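Local structure of N-acetylgalactosaminyltransferase 7 (Homo sapiens, 6IWR) at residues I334-E337 with F338-L342; A247-W250 with Y251-V255; D418-Y421 with A422-E426. The protein is a glycosyltransferase of the polypeptide GalNAc transferase family, joining a GT-A fold domain to a ricin-type beta-trefoil lectin domain. One frame throughout, in Å; residues are numbered along the deposited sequence.

Contact 1. Residues I334-E337 with F338-L342; sequences IERE and FFFEL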
ATOM      1  N   ILE A 334      -5.534 -33.909  13.605  1.00 33.70           N
ATOM      2  CA  ILE A 334      -6.140 -34.399  14.842  1.00 30.11           C
ATOM      3  C   ILE A 334      -6.742 -35.753  14.562  1.00 27.40           C
ATOM      4  O   ILE A 334      -7.202 -36.032  13.452  1.00 27.20           O
ATOM      5  CB  ILE A 334      -7.276 -33.534  15.437  1.00 29.84           C
ATOM      6  CG1 ILE A 334      -7.913 -32.610  14.437  1.00 30.79           C
ATOM      7  CG2 ILE A 334      -6.896 -32.815  16.743  1.00 29.15           C
ATOM      8  CD1 ILE A 334      -8.782 -31.637  15.270  1.00 45.56           C
ATOM      9  N   GLU A 335      -6.801 -36.570  15.618  1.00 25.71           N
ATOM     10  CA  GLU A 335      -7.596 -37.781  15.543  1.00 28.02           C
ATOM     11  C   GLU A 335      -9.052 -37.393  15.318  1.00 29.30           C
ATOM     12  O   GLU A 335      -9.560 -36.438  15.912  1.00 26.72           O
ATOM     13  CB  GLU A 335      -7.424 -38.602  16.809  1.00 27.51           C
ATOM     14  CG  GLU A 335      -7.810 -40.050  16.676  1.00 28.55           C
ATOM     15  CD  GLU A 335      -8.842 -40.447  17.715  1.00 38.32           C
ATOM     16  OE1 GLU A 335      -9.863 -39.723  17.809  1.00 35.28           O
ATOM     17  OE2 GLU A 335      -8.611 -41.459  18.441  1.00 36.37           O
ATOM     18  N   ARG A 336      -9.719 -38.075  14.414  1.00 28.81           N
ATOM     19  CA  ARG A 336     -11.019 -37.633  13.961  1.00 29.63           C
ATOM     20  C   ARG A 336     -12.110 -37.600  15.020  1.00 29.75           C
ATOM     21  O   ARG A 336     -12.910 -36.697  15.058  1.00 26.62           O
ATOM     22  CB  ARG A 336     -11.456 -38.471  12.774  1.00 28.26           C
ATOM     23  CG  ARG A 336     -12.640 -37.901  12.046  1.00 30.42           C
ATOM     24  CD  ARG A 336     -13.252 -38.937  11.159  1.00 28.82           C
ATOM     25  NE  ARG A 336     -14.427 -38.441  10.493  1.00 28.16           N
ATOM     26  CZ  ARG A 336     -15.650 -38.777  10.841  1.00 32.27           C
ATOM     27  NH1 ARG A 336     -15.826 -39.588  11.854  1.00 30.23           N
ATOM     28  NH2 ARG A 336     -16.679 -38.291  10.190  1.00 28.26           N
ATOM     29  N   GLU A 337     -12.150 -38.611  15.862  1.00 30.66           N
ATOM     30  CA  GLU A 337     -13.104 -38.652  16.939  1.00 33.30           C
ATOM     31  C   GLU A 337     -12.864 -37.530  17.926  1.00 35.37           C
ATOM     32  O   GLU A 337     -13.795 -36.932  18.426  1.00 35.35           O
ATOM     33  CB  GLU A 337     -13.018 -39.993  17.642  1.00 35.62           C
ATOM     34  CG  GLU A 337     -14.286 -40.806  17.580  1.00 40.04           C
ATOM     35  CD  GLU A 337     -14.334 -41.881  18.638  1.00 61.52           C
ATOM     36  OE1 GLU A 337     -13.338 -42.621  18.782  1.00 58.76           O
ATOM     37  OE2 GLU A 337     -15.370 -41.986  19.322  1.00 59.90           O
ATOM     38  N   PHE A 338     -11.601 -37.270  18.216  1.00 30.97           N
ATOM     39  CA  PHE A 338     -11.228 -36.246  19.170  1.00 29.70           C
ATOM     40  C   PHE A 338     -11.641 -34.851  18.739  1.00 32.48           C
ATOM     41  O   PHE A 338     -12.180 -34.103  19.519  1.00 32.24           O
ATOM     42  CB  PHE A 338      -9.731 -36.288  19.383  1.00 28.86           C
ATOM     43  CG  PHE A 338      -9.248 -35.349  20.423  1.00 30.99           C
ATOM     44  CD1 PHE A 338      -9.697 -35.445  21.714  1.00 31.44           C
ATOM     45  CD2 PHE A 338      -8.343 -34.378  20.110  1.00 26.19           C
ATOM     46  CE1 PHE A 338      -9.250 -34.579  22.673  1.00 30.68           C
ATOM     47  CE2 PHE A 338      -7.885 -33.514  21.065  1.00 27.17           C
ATOM     48  CZ  PHE A 338      -8.343 -33.613  22.344  1.00 26.14           C
ATOM     49  N   PHE A 339     -11.412 -34.520  17.479  1.00 32.05           N
ATOM     50  CA  PHE A 339     -11.979 -33.319  16.896  1.00 29.64           C
ATOM     51  C   PHE A 339     -13.491 -33.287  17.095  1.00 29.10           C
ATOM     52  O   PHE A 339     -14.053 -32.259  17.483  1.00 29.47           O
ATOM     53  CB  PHE A 339     -11.623 -33.244  15.416  1.00 28.40           C
ATOM     54  CG  PHE A 339     -11.752 -31.882  14.852  1.00 30.93           C
ATOM     55  CD1 PHE A 339     -11.735 -30.786  15.686  1.00 24.90           C
ATOM     56  CD2 PHE A 339     -11.898 -31.691  13.490  1.00 33.40           C
ATOM     57  CE1 PHE A 339     -11.844 -29.522  15.171  1.00 28.90           C
ATOM     58  CE2 PHE A 339     -12.012 -30.429  12.962  1.00 25.69           C
ATOM     59  CZ  PHE A 339     -11.981 -29.338  13.803  1.00 28.64           C
ATOM     60  N   PHE A 340     -14.179 -34.410  16.857  1.00 29.94           N
ATOM     61  CA  PHE A 340     -15.613 -34.388  17.131  1.00 29.57           C
ATOM     62  C   PHE A 340     -15.887 -34.239  18.623  1.00 28.83           C
ATOM     63  O   PHE A 340     -16.758 -33.452  19.015  1.00 25.82           O
ATOM     64  CB  PHE A 340     -16.312 -35.611  16.545  1.00 22.11           C
ATOM     65  CG  PHE A 340     -16.593 -35.465  15.094  1.00 25.27           C
ATOM     66  CD1 PHE A 340     -17.758 -34.851  14.651  1.00 19.34           C
ATOM     67  CD2 PHE A 340     -15.652 -35.863  14.159  1.00 24.48           C
ATOM     68  CE1 PHE A 340     -17.998 -34.670  13.293  1.00 20.55           C
ATOM     69  CE2 PHE A 340     -15.883 -35.690  12.817  1.00 24.90           C
ATOM     70  CZ  PHE A 340     -17.066 -35.095  12.376  1.00 22.16           C
ATOM     71  N   GLU A 341     -15.086 -34.856  19.475  1.00 30.55           N
ATOM     72  CA  GLU A 341     -15.286 -34.676  20.906  1.00 32.55           C
ATOM     73  C   GLU A 341     -15.137 -33.198  21.282  1.00 34.06           C
ATOM     74  O   GLU A 341     -15.844 -32.695  22.148  1.00 34.06           O
ATOM     75  CB  GLU A 341     -14.330 -35.558  21.703  1.00 29.52           C
ATOM     76  CG  GLU A 341     -14.655 -37.037  21.596  1.00 26.68           C
ATOM     77  CD  GLU A 341     -13.684 -37.909  22.357  1.00 36.88           C
ATOM     78  OE1 GLU A 341     -12.481 -37.875  22.041  1.00 36.29           O
ATOM     79  OE2 GLU A 341     -14.125 -38.631  23.270  1.00 41.75           O
ATOM     80  N   LEU A 342     -14.178 -32.519  20.666  1.00 31.20           N
ATOM     81  CA  LEU A 342     -14.079 -31.067  20.736  1.00 30.52           C
ATOM     82  C   LEU A 342     -15.304 -30.479  20.047  1.00 39.04           C
ATOM     83  O   LEU A 342     -15.857 -29.475  20.473  1.00 30.86           O
ATOM     84  CB  LEU A 342     -12.776 -30.575  20.110  1.00 34.83           C
ATOM     85  CG  LEU A 342     -11.535 -30.531  21.011  1.00 32.89           C
ATOM     86  CD1 LEU A 342     -11.705 -31.322  22.299  1.00 20.99           C
ATOM     87  CD2 LEU A 342     -10.300 -30.992  20.260  1.00 31.03           C
TER

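Contact 2. Residues A247-W250 with Y251-V255; sequences AVNW and YAPLV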
ATOM      1  N   ALA A 247       6.423 -31.917   2.172  1.00 29.07           N
ATOM      2  CA  ALA A 247       7.824 -32.355   2.125  1.00 23.37           C
ATOM      3  C   ALA A 247       7.945 -33.886   2.147  1.00 26.57           C
ATOM      4  O   ALA A 247       6.957 -34.605   2.316  1.00 25.17           O
ATOM      5  CB  ALA A 247       8.591 -31.777   3.298  1.00 19.64           C
ATOM      6  N   VAL A 248       9.185 -34.410   2.016  1.00 21.10           N
ATOM      7  CA  VAL A 248       9.327 -35.869   1.986  1.00 28.90           C
ATOM      8  C   VAL A 248       9.368 -36.394   3.409  1.00 27.88           C
ATOM      9  O   VAL A 248       9.946 -35.775   4.309  1.00 28.31           O
ATOM     10  CB  VAL A 248      10.550 -36.354   1.160  1.00 28.64           C
ATOM     11  CG1 VAL A 248      10.913 -35.402   0.032  1.00 21.99           C
ATOM     12  CG2 VAL A 248      11.745 -36.744   2.029  1.00 22.53           C
ATOM     13  N   ASN A 249       8.741 -37.554   3.601  1.00 27.43           N
ATOM     14  CA  ASN A 249       8.504 -38.142   4.914  1.00 26.97           C
ATOM     15  C   ASN A 249       7.871 -37.132   5.863  1.00 28.86           C
ATOM     16  O   ASN A 249       8.366 -36.894   6.971  1.00 32.25           O
ATOM     17  CB  ASN A 249       9.783 -38.717   5.511  1.00 27.15           C
ATOM     18  CG  ASN A 249       9.511 -39.513   6.748  1.00 28.35           C
ATOM     19  OD1 ASN A 249       8.403 -40.010   6.928  1.00 25.37           O
ATOM     20  ND2 ASN A 249      10.503 -39.639   7.614  1.00 25.75           N
ATOM     21  N   TRP A 250       6.754 -36.535   5.417  1.00 25.66           N
ATOM     22  CA  TRP A 250       5.982 -35.631   6.264  1.00 25.25           C
ATOM     23  C   TRP A 250       5.006 -36.372   7.140  1.00 25.99           C
ATOM     24  O   TRP A 250       4.564 -35.821   8.157  1.00 30.79           O
ATOM     25  CB  TRP A 250       5.176 -34.617   5.446  1.00 23.78           C
ATOM     26  CG  TRP A 250       4.077 -35.250   4.636  1.00 24.39           C
ATOM     27  CD1 TRP A 250       4.237 -36.052   3.540  1.00 26.60           C
ATOM     28  CD2 TRP A 250       2.651 -35.135   4.843  1.00 27.11           C
ATOM     29  NE1 TRP A 250       3.006 -36.428   3.043  1.00 25.03           N
ATOM     30  CE2 TRP A 250       2.019 -35.894   3.824  1.00 22.92           C
ATOM     31  CE3 TRP A 250       1.848 -34.453   5.777  1.00 26.75           C
ATOM     32  CZ2 TRP A 250       0.627 -36.005   3.715  1.00 21.14           C
ATOM     33  CZ3 TRP A 250       0.450 -34.569   5.668  1.00 25.05           C
ATOM     34  CH2 TRP A 250      -0.138 -35.342   4.641  1.00 25.71           C
ATOM     35  N   TYR A 251       4.673 -37.605   6.775  1.00 24.11           N
ATOM     36  CA  TYR A 251       3.521 -38.275   7.350  1.00 22.75           C
ATOM     37  C   TYR A 251       3.842 -38.910   8.699  1.00 24.68           C
ATOM     38  O   TYR A 251       3.100 -38.728   9.672  1.00 26.27           O
ATOM     39  CB  TYR A 251       2.989 -39.315   6.369  1.00 22.78           C
ATOM     40  CG  TYR A 251       1.701 -39.915   6.847  1.00 26.67           C
ATOM     41  CD1 TYR A 251       0.490 -39.316   6.542  1.00 22.92           C
ATOM     42  CD2 TYR A 251       1.692 -41.069   7.656  1.00 26.53           C
ATOM     43  CE1 TYR A 251      -0.708 -39.848   7.007  1.00 26.74           C
ATOM     44  CE2 TYR A 251       0.502 -41.605   8.127  1.00 23.87           C
ATOM     45  CZ  TYR A 251      -0.695 -40.984   7.799  1.00 24.19           C
ATOM     46  OH  TYR A 251      -1.889 -41.491   8.243  1.00 24.78           O
ATOM     47  N   ALA A 252       4.918 -39.679   8.780  1.00 23.98           N
ATOM     48  CA  ALA A 252       5.205 -40.403  10.022  1.00 23.74           C
ATOM     49  C   ALA A 252       5.477 -39.455  11.184  1.00 24.27           C
ATOM     50  O   ALA A 252       4.829 -39.583  12.234  1.00 28.68           O
ATOM     51  CB  ALA A 252       6.369 -41.375   9.790  1.00 21.65           C
ATOM     52  N   PRO A 253       6.392 -38.507  11.078  1.00 22.85           N
ATOM     53  CA  PRO A 253       6.545 -37.500  12.147  1.00 24.66           C
ATOM     54  C   PRO A 253       5.226 -36.856  12.572  1.00 26.31           C
ATOM     55  O   PRO A 253       5.003 -36.645  13.771  1.00 28.03           O
ATOM     56  CB  PRO A 253       7.496 -36.463  11.524  1.00 26.78           C
ATOM     57  CG  PRO A 253       7.889 -37.008  10.156  1.00 28.72           C
ATOM     58  CD  PRO A 253       6.972 -38.098   9.789  1.00 24.88           C
ATOM     59  N   LEU A 254       4.339 -36.549  11.617  1.00 24.95           N
ATOM     60  CA  LEU A 254       3.120 -35.819  11.952  1.00 24.19           C
ATOM     61  C   LEU A 254       2.095 -36.705  12.654  1.00 25.61           C
ATOM     62  O   LEU A 254       1.403 -36.259  13.578  1.00 28.74           O
ATOM     63  CB  LEU A 254       2.511 -35.215  10.688  1.00 27.39           C
ATOM     64  CG  LEU A 254       1.317 -34.277  10.860  1.00 20.67           C
ATOM     65  CD1 LEU A 254       1.770 -32.901  11.234  1.00 22.99           C
ATOM     66  CD2 LEU A 254       0.541 -34.217   9.597  1.00 19.68           C
ATOM     67  N   VAL A 255       1.967 -37.963  12.234  1.00 23.20           N
ATOM     68  CA  VAL A 255       0.961 -38.823  12.851  1.00 24.84           C
ATOM     69  C   VAL A 255       1.498 -39.714  13.974  1.00 25.16           C
ATOM     70  O   VAL A 255       0.707 -40.363  14.679  1.00 28.92           O
ATOM     71  CB  VAL A 255       0.290 -39.666  11.756  1.00 22.87           C
ATOM     72  CG1 VAL A 255      -0.807 -40.520  12.346  1.00 27.27           C
ATOM     73  CG2 VAL A 255      -0.272 -38.747  10.695  1.00 24.70           C
TER

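Contact 3. Residues D418-Y421 with A422-E426; sequences DYFY and ASRPE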
ATOM      1  N   ASP A 418     -10.366  -8.787  29.696  1.00 34.37           N
ATOM      2  CA  ASP A 418     -10.037  -7.375  29.918  1.00 33.18           C
ATOM      3  C   ASP A 418      -8.905  -6.900  29.015  1.00 35.22           C
ATOM      4  O   ASP A 418      -8.941  -5.770  28.506  1.00 35.61           O
ATOM      5  CB  ASP A 418      -9.642  -7.137  31.380  1.00 33.71           C
ATOM      6  CG  ASP A 418     -10.738  -7.493  32.347  1.00 39.33           C
ATOM      7  OD1 ASP A 418     -11.888  -7.691  31.898  1.00 38.58           O
ATOM      8  OD2 ASP A 418     -10.433  -7.591  33.555  1.00 43.26           O
ATOM      9  N   TYR A 419      -7.869  -7.723  28.835  1.00 32.12           N
ATOM     10  CA  TYR A 419      -6.778  -7.303  27.959  1.00 30.13           C
ATOM     11  C   TYR A 419      -7.247  -7.196  26.511  1.00 29.20           C
ATOM     12  O   TYR A 419      -6.854  -6.270  25.793  1.00 32.57           O
ATOM     13  CB  TYR A 419      -5.592  -8.262  28.097  1.00 27.97           C
ATOM     14  CG  TYR A 419      -5.119  -8.350  29.525  1.00 28.24           C
ATOM     15  CD1 TYR A 419      -4.626  -7.224  30.161  1.00 26.84           C
ATOM     16  CD2 TYR A 419      -5.214  -9.530  30.249  1.00 28.01           C
ATOM     17  CE1 TYR A 419      -4.225  -7.257  31.456  1.00 27.11           C
ATOM     18  CE2 TYR A 419      -4.805  -9.581  31.560  1.00 29.48           C
ATOM     19  CZ  TYR A 419      -4.306  -8.437  32.159  1.00 32.05           C
ATOM     20  OH  TYR A 419      -3.886  -8.449  33.470  1.00 34.48           O
ATOM     21  N   PHE A 420      -8.099  -8.115  26.061  1.00 27.26           N
ATOM     22  CA  PHE A 420      -8.576  -8.033  24.687  1.00 28.35           C
ATOM     23  C   PHE A 420      -9.410  -6.769  24.471  1.00 32.90           C
ATOM     24  O   PHE A 420      -9.285  -6.096  23.435  1.00 28.65           O
ATOM     25  CB  PHE A 420      -9.377  -9.281  24.331  1.00 28.00           C
ATOM     26  CG  PHE A 420      -9.992  -9.211  22.979  1.00 28.53           C
ATOM     27  CD1 PHE A 420      -9.237  -9.449  21.837  1.00 28.38           C
ATOM     28  CD2 PHE A 420     -11.317  -8.859  22.837  1.00 28.82           C
ATOM     29  CE1 PHE A 420      -9.817  -9.349  20.580  1.00 28.93           C
ATOM     30  CE2 PHE A 420     -11.891  -8.749  21.591  1.00 25.94           C
ATOM     31  CZ  PHE A 420     -11.148  -8.993  20.467  1.00 26.33           C
ATOM     32  N   TYR A 421     -10.251  -6.417  25.454  1.00 34.41           N
ATOM     33  CA  TYR A 421     -11.110  -5.241  25.357  1.00 33.74           C
ATOM     34  C   TYR A 421     -10.341  -3.922  25.486  1.00 32.42           C
ATOM     35  O   TYR A 421     -10.751  -2.923  24.879  1.00 36.78           O
ATOM     36  CB  TYR A 421     -12.215  -5.350  26.399  1.00 29.17           C
ATOM     37  CG  TYR A 421     -13.242  -6.407  26.065  1.00 28.47           C
ATOM     38  CD1 TYR A 421     -13.674  -6.585  24.753  1.00 31.16           C
ATOM     39  CD2 TYR A 421     -13.784  -7.219  27.054  1.00 26.82           C
ATOM     40  CE1 TYR A 421     -14.609  -7.540  24.426  1.00 29.73           C
ATOM     41  CE2 TYR A 421     -14.726  -8.192  26.738  1.00 31.50           C
ATOM     42  CZ  TYR A 421     -15.136  -8.338  25.420  1.00 32.91           C
ATOM     43  OH  TYR A 421     -16.071  -9.294  25.094  1.00 40.07           O
ATOM     44  N   ALA A 422      -9.238  -3.896  26.246  1.00 28.52           N
ATOM     45  CA  ALA A 422      -8.332  -2.751  26.213  1.00 29.58           C
ATOM     46  C   ALA A 422      -7.679  -2.584  24.844  1.00 33.50           C
ATOM     47  O   ALA A 422      -7.483  -1.450  24.387  1.00 33.58           O
ATOM     48  CB  ALA A 422      -7.247  -2.887  27.284  1.00 20.94           C
ATOM     49  N   SER A 423      -7.342  -3.694  24.175  1.00 30.67           N
ATOM     50  CA  SER A 423      -6.772  -3.592  22.837  1.00 31.96           C
ATOM     51  C   SER A 423      -7.823  -3.207  21.812  1.00 31.19           C
ATOM     52  O   SER A 423      -7.530  -2.427  20.906  1.00 35.68           O
ATOM     53  CB  SER A 423      -6.108  -4.907  22.435  1.00 32.18           C
ATOM     54  OG  SER A 423      -5.146  -5.299  23.390  1.00 29.65           O
ATOM     55  N   ARG A 424      -9.039  -3.730  21.936  1.00 31.05           N
ATOM     56  CA  ARG A 424     -10.109  -3.483  20.967  1.00 34.06           C
ATOM     57  C   ARG A 424     -11.370  -3.089  21.722  1.00 36.06           C
ATOM     58  O   ARG A 424     -12.336  -3.860  21.807  1.00 32.17           O
ATOM     59  CB  ARG A 424     -10.339  -4.714  20.080  1.00 30.39           C
ATOM     60  CG  ARG A 424      -9.040  -5.292  19.559  1.00 34.97           C
ATOM     61  CD  ARG A 424      -9.239  -6.498  18.650  1.00 47.99           C
ATOM     62  NE  ARG A 424      -9.484  -6.040  17.286  1.00 61.07           N
ATOM     63  CZ  ARG A 424      -8.815  -6.466  16.223  1.00 58.88           C
ATOM     64  NH1 ARG A 424      -7.873  -7.406  16.357  1.00 45.10           N
ATOM     65  NH2 ARG A 424      -9.118  -5.963  15.032  1.00 67.86           N
ATOM     66  N   PRO A 425     -11.404  -1.878  22.288  1.00 36.60           N
ATOM     67  CA  PRO A 425     -12.627  -1.469  22.989  1.00 35.23           C
ATOM     68  C   PRO A 425     -13.802  -1.437  22.061  1.00 37.66           C
ATOM     69  O   PRO A 425     -14.923  -1.677  22.518  1.00 37.09           O
ATOM     70  CB  PRO A 425     -12.300  -0.070  23.521  1.00 39.98           C
ATOM     71  CG  PRO A 425     -10.944   0.248  22.978  1.00 39.00           C
ATOM     72  CD  PRO A 425     -10.572  -0.719  21.939  1.00 35.71           C
ATOM     73  N   GLU A 426     -13.559  -1.222  20.757  1.00 35.13           N
ATOM     74  CA  GLU A 426     -14.654  -1.102  19.802  1.00 34.77           C
ATOM     75  C   GLU A 426     -15.486  -2.375  19.739  1.00 37.32           C
ATOM     76  O   GLU A 426     -16.590  -2.373  19.189  1.00 46.79           O
ATOM     77  CB  GLU A 426     -14.113  -0.718  18.406  1.00 31.19           C
ATOM     78  CG  GLU A 426     -13.386  -1.786  17.597  1.00 29.45           C
ATOM     79  CD  GLU A 426     -11.858  -1.776  17.766  1.00 46.87           C
ATOM     80  OE1 GLU A 426     -11.339  -0.963  18.569  1.00 45.10           O
ATOM     81  OE2 GLU A 426     -11.158  -2.598  17.097  1.00 59.95           O
TER

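Contact 1. Residues I334-E337 with F338-L342
Glu335 caps the helix it precedes: at the N-cap of helix 336-342, its OE1 accepts from Phe338 N at 3.0 Å, met nearly along the C-O axis although the N-H points in at a bent 142°. A chi1 of -161° sets CG opposite the backbone N, and the bend at chi2 then turns the carboxylate back over the first turn of the helix. The same residue also accepts through its backbone, from Phe339 N to Glu335 O at 3.1 Å, so side chain and carbonyl together hold the opening amides. Ile334, the last strand residue before the cap, brings CG2 to the edge of the Phe338 ring, near its plane. Arg336 reaches one turn along the helix: Phe340 CE2 lies over the centre of its guanidinium, 3.6 Å above the plane, with the two planes inclined at 45°. This is the junction in the GT-A domain where strand 332-335 runs straight into a helix. Further out, Arg262 is salt-bridged to both Glu335 and Glu341, which would be expected to ease the repulsion between these two carboxylates, and Lys56 pairs with Glu337. Strand 236-240 and helix 355-365 pack on Phe339. Beyond the contact with Phe340, Arg336 NH2 donates to the backbone O of Ala228.

Contact 2. Residues A247-W250 with Y251-V255
Tyr251 meets Trp250 twice. Its CB stands over the indole, 4.3 Å from the centroid of the five-membered ring and only 4° off the normal, a CH-pi contact. Its ring then presents an edge to the face of the six-membered ring, a T-shaped pair with centroids 5.9 Å apart and planes at 88°. The indole is brought there by a chi1 of 67°, which holds CG between the backbone N and the carbonyl carbon of Trp250, folding the ring back over Tyr251 N. Outside partners hold the polar ends of both rings: Thr174 OG1 bonds Trp250 NE1, and Tyr251 OH reaches Leu147 O and Ser149 OG.

The methyl of Ala252 lies 3.8 Å (CB) from Asn249 OD1. The same OD1 lies 3.7 Å from Pro253 CD. These residues form the entry to helix 251-260 of the GT-A domain, where the loop after strand 244-246 turns into the helix. Pro253 sits in the first turn, where a proline costs little because an early helix residue has no preceding carbonyl in the helix for its amide to bond; its ring carbons rest instead against the backbone O of Asn249.

Leu254 comes one turn after Trp250 and reaches back to the benzo side of the indole, with CD2 3.9 Å from CZ3. Ile238 of strand 236-240 touches Trp250, Tyr251 and Leu254 alike. Val255 continues along the same strand to Val236, and its CG2 lies over a face of the Tyr251 ring, 3.7 Å above the plane.

Contact 3. Residues D418-Y421 with A422-E426
With CG of Phe420 opposite the backbone N (chi1 175°), the ring swings along the helix toward Arg424, whose chain bends at chi3 (85°) and crosses the ring obliquely. The touch is made by aliphatic carbon: Arg424 CD lies 3.5 Å from Phe420 CE1, while ring and guanidinium planes stand 30° apart. The guanidinium carries on past the ring, where NH1 donates to Ser299 O and NE forms a long salt bridge with Glu426 OE2.

In the backbone, the bonds of the last turn are intact. The spacing of four residues is kept from Ala422 N to Asp418 O and from Arg424 N to Phe420 O, the latter at 2.8 Å. Tyr419 O is gripped twice, by Ser423 N and by Ser423 OG, each at 3.1 Å and from opposite faces of the carbonyl plane, so the serine hydroxyl is satisfied within its own helix. The series then stops: Pro425 N lies 2.9 Å from Tyr421 O but has no hydrogen to give, and the proline ring carbons pack against that oxygen instead.

Helix 400-412 lies against Phe420, and Tyr421 OH bonds Glu410 of it. Pro425 touches Asn471 and Trp474 of strand 471-474. The arrangement is that of a helix C-terminus with a proline just after Arg424, the first residue to leave helical phi/psi, here close to strand 471-474 at the lectin part of the chain.

Overall arrangement
Along the chain the order is contact 2, contact 1, contact 3. The first two are both helix starts in the GT-A domain, with centres 20 Å apart and nearest atoms about 7 Å apart. They share strand 236-240 of the mixed sheet: contact 1 uses Leu237 and Tyr239, contact 2 the alternating Val236 and Ile238, consistent with helices on opposite faces of that strand. Contact 3 is a helix end, its centre 32 Å from that of contact 1 and 40 Å from that of contact 2, on the other side of the chain's centre from the latter. It borders strand 471-474, so contacts 1 and 2 belong to the helix-sheet packing of the GT-A domain and contact 3 to its border with the lectin part.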